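Long-range contacts in phosphatidylinositol-specific phospholipase C1 (Streptomyces antibioticus, PDB 3H4X), which belongs to the calcium-dependent phosphoinositide phospholipase C family and folds as a TIM-like beta/alpha barrel with a ring of eight parallel strands: residues 62-67 with 130-135; 103-108 with 146-151. All coordinates share one frame; numbering follows the deposited sequence.

Contact 1 (62-67 with 130-135); sequences DLWSNA and MKDGFN. With EOH (ethanol), chain H.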
loop_
_atom_site.group_PDB
_atom_site.type_symbol
_atom_site.label_atom_id
_atom_site.label_comp_id
_atom_site.label_asym_id
_atom_site.label_seq_id
_atom_site.Cartn_x
_atom_site.Cartn_y
_atom_site.Cartn_z
ATOM N N ASP A 62 1.190 -9.670 -1.379
ATOM C CA ASP A 62 0.214 -10.313 -2.262
ATOM C C ASP A 62 -0.670 -11.249 -1.443
ATOM O O ASP A 62 -0.162 -12.182 -0.813
ATOM C CB ASP A 62 0.923 -11.115 -3.356
ATOM C CG ASP A 62 1.664 -10.238 -4.348
ATOM O OD1 ASP A 62 1.216 -9.102 -4.608
ATOM O OD2 ASP A 62 2.695 -10.689 -4.882
ATOM N N LEU A 63 -1.978 -10.995 -1.448
ATOM C CA LEU A 63 -2.938 -11.791 -0.685
ATOM C C LEU A 63 -3.913 -12.507 -1.595
ATOM O O LEU A 63 -4.281 -12.007 -2.659
ATOM C CB LEU A 63 -3.752 -10.917 0.268
ATOM C CG LEU A 63 -3.011 -10.210 1.393
ATOM C CD1 LEU A 63 -4.018 -9.556 2.328
ATOM C CD2 LEU A 63 -2.097 -11.165 2.152
ATOM N N TRP A 64 -4.364 -13.669 -1.140
ATOM C CA TRP A 64 -5.352 -14.462 -1.860
ATOM C C TRP A 64 -6.549 -14.729 -0.958
ATOM O O TRP A 64 -6.387 -15.235 0.156
ATOM C CB TRP A 64 -4.747 -15.788 -2.314
ATOM C CG TRP A 64 -3.544 -15.638 -3.183
ATOM C CD1 TRP A 64 -2.288 -15.263 -2.795
ATOM C CD2 TRP A 64 -3.475 -15.876 -4.592
ATOM N NE1 TRP A 64 -1.445 -15.244 -3.881
ATOM C CE2 TRP A 64 -2.149 -15.619 -4.995
ATOM C CE3 TRP A 64 -4.406 -16.280 -5.553
ATOM C CZ2 TRP A 64 -1.732 -15.756 -6.317
ATOM C CZ3 TRP A 64 -3.988 -16.416 -6.863
ATOM C CH2 TRP A 64 -2.665 -16.153 -7.233
ATOM N N SER A 65 -7.743 -14.395 -1.441
ATOM C CA SER A 65 -8.967 -14.553 -0.658
ATOM C C SER A 65 -9.826 -15.724 -1.111
ATOM O O SER A 65 -10.734 -16.133 -0.391
ATOM C CB SER A 65 -9.843 -13.299 -0.746
ATOM O OG SER A 65 -9.121 -12.105 -0.540
ATOM N N ASN A 66 -9.573 -16.225 -2.316
ATOM C CA ASN A 66 -10.449 -17.230 -2.916
ATOM C C ASN A 66 -9.835 -18.623 -2.997
ATOM O O ASN A 66 -10.353 -19.506 -3.687
ATOM C CB ASN A 66 -10.956 -16.755 -4.278
ATOM C CG ASN A 66 -12.034 -15.702 -4.151
ATOM O OD1 ASN A 66 -13.172 -16.006 -3.790
ATOM N ND2 ASN A 66 -11.680 -14.450 -4.427
ATOM N N ALA A 67 -8.728 -18.821 -2.294
ATOM C CA ALA A 67 -8.212 -20.167 -2.101
ATOM C C ALA A 67 -9.164 -20.909 -1.168
ATOM O O ALA A 67 -10.027 -20.299 -0.528
ATOM C CB ALA A 67 -6.810 -20.128 -1.527
ATOM N N MET A 130 -4.683 -7.592 -3.859
ATOM C CA MET A 130 -5.617 -8.688 -3.667
ATOM C C MET A 130 -5.604 -9.502 -4.953
ATOM O O MET A 130 -6.364 -9.226 -5.887
ATOM C CB MET A 130 -7.017 -8.149 -3.376
ATOM C CG MET A 130 -7.111 -7.284 -2.130
ATOM S SD MET A 130 -6.623 -8.140 -0.622
ATOM C CE MET A 130 -7.349 -9.744 -0.943
ATOM N N LYS A 131 -4.708 -10.485 -5.008
ATOM C CA LYS A 131 -4.421 -11.213 -6.245
ATOM C C LYS A 131 -5.687 -11.657 -6.959
ATOM O O LYS A 131 -5.825 -11.494 -8.179
ATOM C CB LYS A 131 -3.546 -12.438 -5.955
ATOM C CG LYS A 131 -2.148 -12.130 -5.457
ATOM C CD LYS A 131 -1.374 -11.242 -6.403
ATOM C CE LYS A 131 -1.156 -11.907 -7.739
ATOM N NZ LYS A 131 -0.197 -11.114 -8.564
ATOM N N ASP A 132 -6.602 -12.227 -6.184
ATOM C CA ASP A 132 -7.832 -12.795 -6.712
ATOM C C ASP A 132 -9.066 -12.065 -6.188
ATOM O O ASP A 132 -10.162 -12.627 -6.149
ATOM C CB ASP A 132 -7.911 -14.290 -6.373
ATOM C CG ASP A 132 -7.826 -14.562 -4.874
ATOM O OD1 ASP A 132 -7.717 -13.594 -4.091
ATOM O OD2 ASP A 132 -7.874 -15.743 -4.467
ATOM N N GLY A 133 -8.889 -10.804 -5.801
ATOM C CA GLY A 133 -9.988 -9.994 -5.283
ATOM C C GLY A 133 -10.454 -10.446 -3.912
ATOM O O GLY A 133 -9.767 -11.206 -3.230
ATOM N N PHE A 134 -11.626 -9.968 -3.507
ATOM C CA PHE A 134 -12.213 -10.359 -2.235
ATOM C C PHE A 134 -13.062 -11.618 -2.374
ATOM O O PHE A 134 -13.331 -12.097 -3.481
ATOM C CB PHE A 134 -13.066 -9.220 -1.665
ATOM C CG PHE A 134 -12.267 -8.109 -1.043
ATOM C CD1 PHE A 134 -11.661 -8.282 0.186
ATOM C CD2 PHE A 134 -12.129 -6.886 -1.685
ATOM C CE1 PHE A 134 -10.927 -7.259 0.765
ATOM C CE2 PHE A 134 -11.396 -5.862 -1.111
ATOM C CZ PHE A 134 -10.796 -6.050 0.111
ATOM N N ASN A 135 -13.484 -12.140 -1.231
ATOM C CA ASN A 135 -14.328 -13.321 -1.174
ATOM C C ASN A 135 -15.349 -13.150 -0.058
ATOM O O ASN A 135 -15.304 -13.847 0.953
ATOM C CB ASN A 135 -13.468 -14.561 -0.930
ATOM C CG ASN A 135 -14.275 -15.838 -0.909
ATOM O OD1 ASN A 135 -15.457 -15.848 -1.249
ATOM N ND2 ASN A 135 -13.635 -16.928 -0.511
HETATM C C1 EOH H . -13.293 -19.787 -0.599
HETATM C C2 EOH H . -14.647 -19.618 0.080
HETATM O O EOH H . -12.618 -20.937 -0.141
HETATM O O HOH W 1 2.082 -12.016 -7.317
HETATM O O HOH W 2 1.875 -8.806 -7.380
#

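Contact 2 (103-108 with 146-151); sequences DFAGCL and DALIRQ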
loop_
_atom_site.group_PDB
_atom_site.type_symbol
_atom_site.label_atom_id
_atom_site.label_comp_id
_atom_site.label_asym_id
_atom_site.label_seq_id
_atom_site.Cartn_x
_atom_site.Cartn_y
_atom_site.Cartn_z
ATOM N N ASP A 103 0.363 -16.890 7.125
ATOM C CA ASP A 103 -0.652 -16.183 6.357
ATOM C C ASP A 103 -0.730 -14.699 6.719
ATOM O O ASP A 103 0.145 -14.165 7.402
ATOM C CB ASP A 103 -2.015 -16.850 6.559
ATOM C CG ASP A 103 -2.487 -16.795 8.005
ATOM O OD1 ASP A 103 -1.792 -16.198 8.854
ATOM O OD2 ASP A 103 -3.564 -17.360 8.294
ATOM N N PHE A 104 -1.783 -14.033 6.259
ATOM C CA PHE A 104 -1.921 -12.594 6.474
ATOM C C PHE A 104 -2.008 -12.269 7.964
ATOM O O PHE A 104 -1.385 -11.314 8.436
ATOM C CB PHE A 104 -3.136 -12.062 5.712
ATOM C CG PHE A 104 -3.315 -10.565 5.785
ATOM C CD1 PHE A 104 -2.231 -9.701 5.697
ATOM C CD2 PHE A 104 -4.585 -10.025 5.898
ATOM C CE1 PHE A 104 -2.413 -8.323 5.745
ATOM C CE2 PHE A 104 -4.770 -8.653 5.945
ATOM C CZ PHE A 104 -3.683 -7.805 5.867
ATOM N N ALA A 105 -2.774 -13.060 8.709
ATOM C CA ALA A 105 -2.841 -12.872 10.153
ATOM C C ALA A 105 -1.450 -12.964 10.783
ATOM O O ALA A 105 -1.136 -12.224 11.719
ATOM C CB ALA A 105 -3.797 -13.874 10.789
ATOM N N GLY A 106 -0.620 -13.870 10.273
ATOM C CA GLY A 106 0.750 -14.004 10.758
ATOM C C GLY A 106 1.594 -12.781 10.446
ATOM O O GLY A 106 2.383 -12.326 11.275
ATOM N N CYS A 107 1.430 -12.246 9.242
ATOM C CA CYS A 107 2.110 -11.019 8.862
ATOM C C CYS A 107 1.729 -9.874 9.799
ATOM O O CYS A 107 2.585 -9.136 10.290
ATOM C CB CYS A 107 1.753 -10.657 7.423
ATOM S SG CYS A 107 2.507 -9.138 6.846
ATOM N N LEU A 108 0.432 -9.724 10.035
ATOM C CA LEU A 108 -0.068 -8.679 10.915
ATOM C C LEU A 108 0.467 -8.839 12.334
ATOM O O LEU A 108 0.761 -7.851 13.008
ATOM C CB LEU A 108 -1.596 -8.667 10.907
ATOM C CG LEU A 108 -2.249 -8.233 9.593
ATOM C CD1 LEU A 108 -3.730 -8.576 9.621
ATOM C CD2 LEU A 108 -2.028 -6.747 9.331
ATOM N N ASP A 146 -11.190 -5.565 7.313
ATOM C CA ASP A 146 -11.094 -4.503 8.313
ATOM C C ASP A 146 -11.045 -5.080 9.730
ATOM O O ASP A 146 -10.255 -4.642 10.570
ATOM C CB ASP A 146 -12.297 -3.561 8.233
ATOM C CG ASP A 146 -12.246 -2.608 7.056
ATOM O OD1 ASP A 146 -11.174 -2.420 6.440
ATOM O OD2 ASP A 146 -13.310 -2.020 6.772
ATOM N N ALA A 147 -11.919 -6.045 10.005
ATOM C CA ALA A 147 -12.027 -6.606 11.348
ATOM C C ALA A 147 -10.723 -7.254 11.799
ATOM O O ALA A 147 -10.324 -7.125 12.957
ATOM C CB ALA A 147 -13.177 -7.600 11.426
ATOM N N LEU A 148 -10.062 -7.951 10.883
ATOM C CA LEU A 148 -8.796 -8.605 11.186
ATOM C C LEU A 148 -7.714 -7.578 11.487
ATOM O O LEU A 148 -6.955 -7.724 12.444
ATOM C CB LEU A 148 -8.368 -9.501 10.025
ATOM C CG LEU A 148 -6.991 -10.153 10.168
ATOM C CD1 LEU A 148 -6.896 -11.025 11.417
ATOM C CD2 LEU A 148 -6.675 -10.960 8.925
ATOM N N ILE A 149 -7.632 -6.539 10.665
ATOM C CA ILE A 149 -6.639 -5.500 10.889
ATOM C C ILE A 149 -6.894 -4.768 12.209
ATOM O O ILE A 149 -5.955 -4.500 12.960
ATOM C CB ILE A 149 -6.555 -4.530 9.692
ATOM C CG1 ILE A 149 -5.929 -5.251 8.492
ATOM C CG2 ILE A 149 -5.751 -3.289 10.054
ATOM C CD1 ILE A 149 -5.961 -4.470 7.208
ATOM N N ARG A 150 -8.157 -4.471 12.509
ATOM C CA ARG A 150 -8.493 -3.850 13.794
ATOM C C ARG A 150 -8.044 -4.734 14.951
ATOM O O ARG A 150 -7.479 -4.252 15.927
ATOM C CB ARG A 150 -9.999 -3.578 13.922
ATOM C CG ARG A 150 -10.523 -2.444 13.054
ATOM C CD ARG A 150 -11.884 -1.915 13.531
ATOM N NE ARG A 150 -12.865 -2.978 13.740
ATOM C CZ ARG A 150 -13.627 -3.501 12.782
ATOM N NH1 ARG A 150 -13.531 -3.065 11.529
ATOM N NH2 ARG A 150 -14.486 -4.468 13.077
ATOM N N GLN A 151 -8.303 -6.031 14.841
ATOM C CA GLN A 151 -7.951 -6.973 15.899
ATOM C C GLN A 151 -6.444 -7.023 16.131
ATOM O O GLN A 151 -5.980 -7.031 17.271
ATOM C CB GLN A 151 -8.484 -8.367 15.560
ATOM C CG GLN A 151 -8.297 -9.401 16.662
ATOM C CD GLN A 151 -7.040 -10.227 16.502
ATOM O OE1 GLN A 151 -6.688 -10.642 15.398
ATOM N NE2 GLN A 151 -6.362 -10.493 17.617
#

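Contact 1 (62-67 with 130-135)
Leu63 and Met130 form a parallel beta bridge where strands 58-64 and 124-130 end, and beyond it the two segments are joined by a mesh of side-chain-to-backbone bonds. Lys131 N donates to Leu63 O at 2.8 Å. The Asp132 carboxylate takes over from there: its OD1 receives Ser65 N through the syn lone pair in a nearly straight bond (2.8 Å, 170°), while its OD2 is met by Asn66 N at 2.8 Å from above the carboxylate plane. Two successive backbone N-H groups therefore fix the rotation of this group. These segments form part of the rim at the C-terminal ends of the strands of a TIM-like barrel, and a type I turn from Met130 to Gly133 swings segment 130-135 around. Asn66 ND2 answers with a bond to Phe134 O (3.0 Å), and Ser65 OG donates in the carbonyl plane to Gly133 O (2.9 Å). Lys131 lies over one face of the Trp64 indole, with CB 3.6 Å from the centroid of the six-membered ring in a CH-pi contact. Bends at chi2 and chi3 carry Lys131 NZ onward to a salt bridge with Glu129, and a water links it to Asp62 OD2, which Tyr40 also binds.

Contact 2 (103-108 with 146-151)
Leu148 and Ile149 meet Phe104, Ala105 and Leu108 where helices 104-117 and 142-153 lie side by side in the outer layer of a TIM-like beta/alpha barrel. The short helical segments approach to 10.3 Å between axes and run in the same general direction, with a signed crossing angle of -31°. The meeting is wholly apolar, made by methyl groups, branch carbons and one ring. The first of these helices starts at this very point, with Asp103 as its N-cap: OD1 accepts Gly106 N at 3.0 Å.

In the second helix Asp146 takes no part across the helices; its carboxylate is bonded to Tyr213, His216 and Thr230. Two residues on, Leu148 points at the opposing helix. With CG anti to the backbone N (chi1 175°), the side chain reaches across to the other helix, where its two methyls take different partners. CD2 comes within 3.8 Å of Phe104 CD2, oblique to the ring, and Leu148 and Phe104, reaching across from their two helices, overlap along their sides. CD1 goes to the other side, where the nearest partner is Ala105 CB at 4.3 Å. At the branch point itself, Leu148 CG rests 3.7 Å from Leu108 CD1.

Ile149 follows, set deeper toward the barrel, where both it and Leu108 touch Phe191 of strand 189-195. Its CG1 lies 4.1 Å from Leu108 CD1, so Leu108 CD1 touches both Leu148 and Ile149. Two methyls meet the Phe104 ring from different sides: Leu108 CD1, from its own helix, sits 3.8 Å above the ring plane over the centre, whereas Ile149 CD1 comes up at the edge, near the plane, 4.3 Å from Phe104 CZ.

Overall arrangement
Contact 1 sits at the C-terminal ends of two barrel strands and contact 2 between two of the surrounding helices, with centres about 14 Å apart, and their segments alternate along the chain: 62-67, 103-108, 130-135, 146-151. They meet directly where Leu63 CD1 of contact 1 packs against Phe104 CD2 of contact 2 at 3.6 Å, joining the end of strand 58-64 to helix 104-117. Both also lead to helix 209-222. Phe134 of contact 1 touches Glu212 and Tyr213, and its side chain is about 6 Å from a bound acetyl group at the nearest atoms; Asp146 of contact 2 bonds to Tyr213 and His216. Glu212 and His216, together with Pro142, line one of the acetyl pockets.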